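Local coordinates for protein type III effector XopAI (Xanthomonas citri, PDB 6K93) that is a type III effector with a mono-ADP-ribosyltransferase fold that probably binds arginine-containing peptides, at residues A[123-128]-A[139-143]; A[166-171]-A[202-207]. All coordinates share one frame; numbering follows the deposited sequence.

How the contacts relate
Read from the N terminus, contact 1 closes first: helix 117-128 ends, a seven-residue connection follows, and the start of helix 136-156 brings residues 139-143 back against 123-128. Contact 2 opens later, with helix 165-174, the next helix after 136-156, and closes over thirty residues when helix 194-209 crosses it. The two closures stand in series, neither nested nor crossed. Their centres lie about 14 Å apart, yet they share one core, because Phe123 of contact 1 packs on Ala170 and Cys202 of contact 2, and Trp143 packs on Val169. Together they tie four helices of the ADP-ribosyltransferase domain into one helical cluster, which reaches strand 285-288 through Ile203 and Leu207.

Contact 1: residues A[123-128]-A[139-143]; sequences FKTALI and RQQRW
One face of the Trp143 indole carries Lys124, whose CA stands over the six-membered ring 3.8 Å from its centroid, a CH-pi contact. With CG anti to the backbone N (chi1 175°) and the chain extended beyond, the lysine methylenes run across the ring, Lys124 CB 3.5 Å from Trp143 CZ2 and Lys124 CE 3.6 Å from Trp143 NE1. The edge of Trp143 points at the face of Phe123 in an offset edge-to-face pair, planes at 68°, with Trp143 CZ3 3.6 Å from Phe123 CE2. Leu127 CD2 borders this rim, at CE3, while Ile128 CD1 lies 3.9 Å from Trp143 CB. The second flat group, the Arg139 guanidinium, grips Leu127 O side-on with two nitrogens, NE at 2.8 Å and NH2 at 3.0 Å, the oxygen lying in its plane. A bend at chi3 turns the group to this carbonyl near the end of helix 117-128; Asp178 takes NH2 in a salt bridge and Trp131 makes a cation-pi contact; both should fix its rotation. Trp143 sits among Phe123, Lys124, Leu127 and Ile128, a single knob-into-hole contact between helices 117-128 and 136-156, whose segments cross at 131°, in the helical part of this ADP-ribosyltransferase domain.

Contact 2: residues A[166-171]-A[202-207]; sequences EDLVAL and CIISAL
Asp167, Leu171 and Ala206 bury the most surface where helices 165-174 and 194-209 meet; the segments 166-171 and 202-207 cross at 103° with axes 7.7 Å apart. The small side chains of Ala206 and Ala170 are consistent with so close an approach: Ala206 CB sits 3.3 Å from Asp167 O and 3.6 Å from Leu171 CG, touching backbone and side chain of the opposing helix at once. Leu171 wraps this methyl with its branch, CD1 and CD2 both nearby, and CD2 reaches on to Leu207 CD2 at 4.0 Å. Ala170 repeats the theme one step along, its CB 3.7 Å from both Cys202 CB and Ile203 CG1. Asp167 supplies the polar end. Its CG is anti to the carbonyl carbon (chi1 -73°), which brings the carboxylate alongside helix 194-209, and Ser205 OG donates a 2.8 Å hydrogen bond to OD2 from above the carboxylate plane, 44° out of it. The other oxygen, OD1, accepts from Ser115 OG, while Ser115 N donates to Ser205 OG. A buried carboxylate bonded to two serine hydroxyls, with Arg120 packed beside it, implies that the Asp167-Ser205 bond fixes one side of an otherwise apolar crossing, and Ser115 bridges both residues.

Contact 1: residues A[123-128]-A[139-143]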
loop_
_atom_site.group_PDB
_atom_site.type_symbol
_atom_site.label_atom_id
_atom_site.label_comp_id
_atom_site.label_asym_id
_atom_site.label_seq_id
_atom_site.Cartn_x
_atom_site.Cartn_y
_atom_site.Cartn_z
ATOM N N PHE A 123 -0.804 10.789 9.163
ATOM C CA PHE A 123 0.156 10.202 8.236
ATOM C C PHE A 123 1.396 11.098 8.098
ATOM O O PHE A 123 2.537 10.615 8.078
ATOM C CB PHE A 123 -0.522 9.954 6.878
ATOM C CG PHE A 123 0.439 9.671 5.766
ATOM C CD1 PHE A 123 1.358 8.644 5.883
ATOM C CD2 PHE A 123 0.435 10.430 4.607
ATOM C CE1 PHE A 123 2.270 8.391 4.888
ATOM C CE2 PHE A 123 1.344 10.176 3.601
ATOM C CZ PHE A 123 2.264 9.163 3.731
ATOM N N LYS A 124 1.206 12.411 8.067
ATOM C CA LYS A 124 2.348 13.328 8.067
ATOM C C LYS A 124 3.261 13.056 9.262
ATOM O O LYS A 124 4.482 12.941 9.110
ATOM C CB LYS A 124 1.868 14.788 8.072
ATOM C CG LYS A 124 2.995 15.796 8.196
ATOM C CD LYS A 124 2.510 17.215 8.184
ATOM C CE LYS A 124 3.697 18.149 8.223
ATOM N NZ LYS A 124 3.287 19.573 8.160
ATOM N N THR A 125 2.682 12.946 10.464
ATOM C CA THR A 125 3.508 12.634 11.624
ATOM C C THR A 125 4.197 11.290 11.463
ATOM O O THR A 125 5.394 11.160 11.743
ATOM C CB THR A 125 2.677 12.631 12.891
ATOM O OG1 THR A 125 2.209 13.947 13.111
ATOM C CG2 THR A 125 3.514 12.174 14.095
ATOM N N ALA A 126 3.467 10.276 11.002
ATOM C CA ALA A 126 4.057 8.951 10.859
ATOM C C ALA A 126 5.256 8.978 9.931
ATOM O O ALA A 126 6.288 8.364 10.221
ATOM C CB ALA A 126 3.014 7.956 10.351
ATOM N N LEU A 127 5.127 9.650 8.791
ATOM C CA LEU A 127 6.230 9.673 7.845
ATOM C C LEU A 127 7.419 10.440 8.411
ATOM O O LEU A 127 8.554 9.961 8.356
ATOM C CB LEU A 127 5.780 10.269 6.515
ATOM C CG LEU A 127 6.795 10.073 5.381
ATOM C CD1 LEU A 127 6.099 9.886 4.037
ATOM C CD2 LEU A 127 7.756 11.268 5.319
ATOM N N ILE A 128 7.176 11.623 8.979
ATOM C CA ILE A 128 8.288 12.449 9.428
ATOM C C ILE A 128 9.015 11.811 10.609
ATOM O O ILE A 128 10.242 11.952 10.730
ATOM C CB ILE A 128 7.778 13.873 9.720
ATOM C CG1 ILE A 128 7.388 14.531 8.400
ATOM C CG2 ILE A 128 8.838 14.679 10.475
ATOM C CD1 ILE A 128 6.685 15.847 8.523
ATOM N N ARG A 139 13.461 14.590 7.310
ATOM C CA ARG A 139 12.242 13.993 6.779
ATOM C C ARG A 139 11.125 15.010 6.629
ATOM O O ARG A 139 10.247 14.853 5.763
ATOM C CB ARG A 139 11.848 12.821 7.645
ATOM C CG ARG A 139 12.873 11.696 7.483
ATOM C CD ARG A 139 12.503 10.396 8.162
ATOM N NE ARG A 139 11.290 9.776 7.638
ATOM C CZ ARG A 139 11.227 8.949 6.601
ATOM N NH1 ARG A 139 12.324 8.620 5.930
ATOM N NH2 ARG A 139 10.052 8.453 6.238
ATOM N N GLN A 140 11.154 16.080 7.416
ATOM C CA GLN A 140 10.240 17.190 7.170
ATOM C C GLN A 140 10.503 17.823 5.814
ATOM O O GLN A 140 9.570 18.158 5.084
ATOM C CB GLN A 140 10.385 18.241 8.270
ATOM C CG GLN A 140 9.588 19.464 8.022
ATOM C CD GLN A 140 9.112 20.073 9.309
ATOM O OE1 GLN A 140 9.604 21.115 9.726
ATOM N NE2 GLN A 140 8.169 19.395 9.974
ATOM N N GLN A 141 11.773 18.016 5.467
ATOM C CA GLN A 141 12.100 18.560 4.154
ATOM C C GLN A 141 11.641 17.617 3.057
ATOM O O GLN A 141 11.081 18.054 2.039
ATOM C CB GLN A 141 13.599 18.813 4.055
ATOM C CG GLN A 141 14.058 19.991 4.895
ATOM C CD GLN A 141 13.274 21.251 4.591
ATOM O OE1 GLN A 141 13.218 21.692 3.442
ATOM N NE2 GLN A 141 12.634 21.819 5.608
ATOM N N ARG A 142 11.849 16.312 3.260
ATOM C CA ARG A 142 11.392 15.322 2.290
ATOM C C ARG A 142 9.872 15.390 2.120
ATOM O O ARG A 142 9.355 15.408 0.996
ATOM C CB ARG A 142 11.818 13.931 2.735
ATOM C CG ARG A 142 11.358 12.853 1.782
ATOM C CD ARG A 142 11.964 11.488 2.067
ATOM N NE ARG A 142 12.409 10.871 0.818
ATOM C CZ ARG A 142 12.616 9.569 0.643
ATOM N NH1 ARG A 142 12.993 9.127 -0.548
ATOM N NH2 ARG A 142 12.357 8.702 1.616
ATOM N N TRP A 143 9.143 15.448 3.239
ATOM C CA TRP A 143 7.686 15.575 3.227
ATOM C C TRP A 143 7.264 16.809 2.432
ATOM O O TRP A 143 6.415 16.732 1.536
ATOM C CB TRP A 143 7.143 15.642 4.687
ATOM C CG TRP A 143 5.684 15.966 4.710
ATOM C CD1 TRP A 143 5.122 17.215 4.808
ATOM C CD2 TRP A 143 4.592 15.050 4.626
ATOM N NE1 TRP A 143 3.755 17.132 4.743
ATOM C CE2 TRP A 143 3.406 15.807 4.651
ATOM C CE3 TRP A 143 4.500 13.666 4.539
ATOM C CZ2 TRP A 143 2.149 15.214 4.566
ATOM C CZ3 TRP A 143 3.244 13.083 4.481
ATOM C CH2 TRP A 143 2.101 13.850 4.496
#

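Contact 2: residues A[166-171]-A[202-207]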
loop_
_atom_site.group_PDB
_atom_site.type_symbol
_atom_site.label_atom_id
_atom_site.label_comp_id
_atom_site.label_asym_id
_atom_site.label_seq_id
_atom_site.Cartn_x
_atom_site.Cartn_y
_atom_site.Cartn_z
ATOM N N GLU A 166 -1.972 14.565 0.378
ATOM C CA GLU A 166 -1.290 13.613 1.239
ATOM C C GLU A 166 -1.561 12.168 0.822
ATOM O O GLU A 166 -0.732 11.290 1.057
ATOM C CB GLU A 166 -1.732 13.803 2.686
ATOM C CG GLU A 166 -1.392 15.159 3.272
ATOM C CD GLU A 166 -2.470 16.210 3.031
ATOM O OE1 GLU A 166 -3.374 16.029 2.203
ATOM O OE2 GLU A 166 -2.403 17.253 3.734
ATOM N N ASP A 167 -2.713 11.875 0.228
ATOM C CA ASP A 167 -2.948 10.524 -0.271
ATOM C C ASP A 167 -1.993 10.203 -1.417
ATOM O O ASP A 167 -1.461 9.091 -1.493
ATOM C CB ASP A 167 -4.391 10.371 -0.737
ATOM C CG ASP A 167 -5.388 10.301 0.400
ATOM O OD1 ASP A 167 -5.022 10.193 1.607
ATOM O OD2 ASP A 167 -6.602 10.361 0.077
ATOM N N LEU A 168 -1.778 11.159 -2.329
ATOM C CA LEU A 168 -0.788 10.953 -3.378
ATOM C C LEU A 168 0.619 10.820 -2.806
ATOM O O LEU A 168 1.413 9.990 -3.266
ATOM C CB LEU A 168 -0.837 12.097 -4.382
ATOM C CG LEU A 168 -2.097 12.214 -5.263
ATOM C CD1 LEU A 168 -2.007 13.427 -6.178
ATOM C CD2 LEU A 168 -2.287 10.943 -6.079
ATOM N N VAL A 169 0.934 11.600 -1.767
ATOM C CA VAL A 169 2.227 11.451 -1.098
ATOM C C VAL A 169 2.385 10.039 -0.537
ATOM O O VAL A 169 3.464 9.448 -0.598
ATOM C CB VAL A 169 2.395 12.522 -0.001
ATOM C CG1 VAL A 169 3.613 12.226 0.867
ATOM C CG2 VAL A 169 2.511 13.903 -0.610
ATOM N N ALA A 170 1.304 9.464 -0.019
ATOM C CA ALA A 170 1.356 8.097 0.483
ATOM C C ALA A 170 1.751 7.108 -0.605
ATOM O O ALA A 170 2.474 6.143 -0.330
ATOM C CB ALA A 170 0.001 7.711 1.113
ATOM N N LEU A 171 1.264 7.305 -1.835
ATOM C CA LEU A 171 1.660 6.426 -2.931
ATOM C C LEU A 171 3.136 6.578 -3.237
ATOM O O LEU A 171 3.833 5.585 -3.427
ATOM C CB LEU A 171 0.809 6.687 -4.177
ATOM C CG LEU A 171 -0.689 6.402 -4.083
ATOM C CD1 LEU A 171 -1.349 6.730 -5.436
ATOM C CD2 LEU A 171 -0.941 4.970 -3.676
ATOM N N CYS A 202 -3.969 6.312 4.334
ATOM C CA CYS A 202 -3.762 7.205 3.202
ATOM C C CYS A 202 -3.445 6.452 1.915
ATOM O O CYS A 202 -3.886 6.876 0.841
ATOM C CB CYS A 202 -2.682 8.221 3.543
ATOM S SG CYS A 202 -3.310 9.463 4.709
ATOM N N ILE A 203 -2.745 5.324 1.984
ATOM C CA ILE A 203 -2.533 4.542 0.768
ATOM C C ILE A 203 -3.850 3.969 0.272
ATOM O O ILE A 203 -4.161 4.027 -0.916
ATOM C CB ILE A 203 -1.502 3.424 1.000
ATOM C CG1 ILE A 203 -0.130 3.983 1.364
ATOM C CG2 ILE A 203 -1.409 2.543 -0.248
ATOM C CD1 ILE A 203 0.866 2.907 1.808
ATOM N N ILE A 204 -4.652 3.399 1.171
ATOM C CA ILE A 204 -5.931 2.823 0.768
ATOM C C ILE A 204 -6.822 3.897 0.174
ATOM O O ILE A 204 -7.467 3.684 -0.851
ATOM C CB ILE A 204 -6.616 2.117 1.952
ATOM C CG1 ILE A 204 -5.760 0.934 2.400
ATOM C CG2 ILE A 204 -8.006 1.641 1.570
ATOM C CD1 ILE A 204 -6.226 0.306 3.706
ATOM N N SER A 205 -6.877 5.058 0.820
ATOM C CA SER A 205 -7.653 6.180 0.314
ATOM C C SER A 205 -7.200 6.569 -1.079
ATOM O O SER A 205 -8.031 6.804 -1.961
ATOM C CB SER A 205 -7.509 7.351 1.291
ATOM O OG SER A 205 -8.358 8.407 0.921
ATOM N N ALA A 206 -5.886 6.654 -1.291
ATOM C CA ALA A 206 -5.368 7.008 -2.606
ATOM C C ALA A 206 -5.802 5.992 -3.651
ATOM O O ALA A 206 -6.209 6.353 -4.762
ATOM C CB ALA A 206 -3.854 7.097 -2.570
ATOM N N LEU A 207 -5.673 4.705 -3.330
ATOM C CA LEU A 207 -5.967 3.670 -4.315
ATOM C C LEU A 207 -7.432 3.652 -4.701
ATOM O O LEU A 207 -7.760 3.373 -5.867
ATOM C CB LEU A 207 -5.522 2.309 -3.800
ATOM C CG LEU A 207 -3.990 2.165 -3.669
ATOM C CD1 LEU A 207 -3.658 0.907 -2.881
ATOM C CD2 LEU A 207 -3.319 2.113 -5.028
#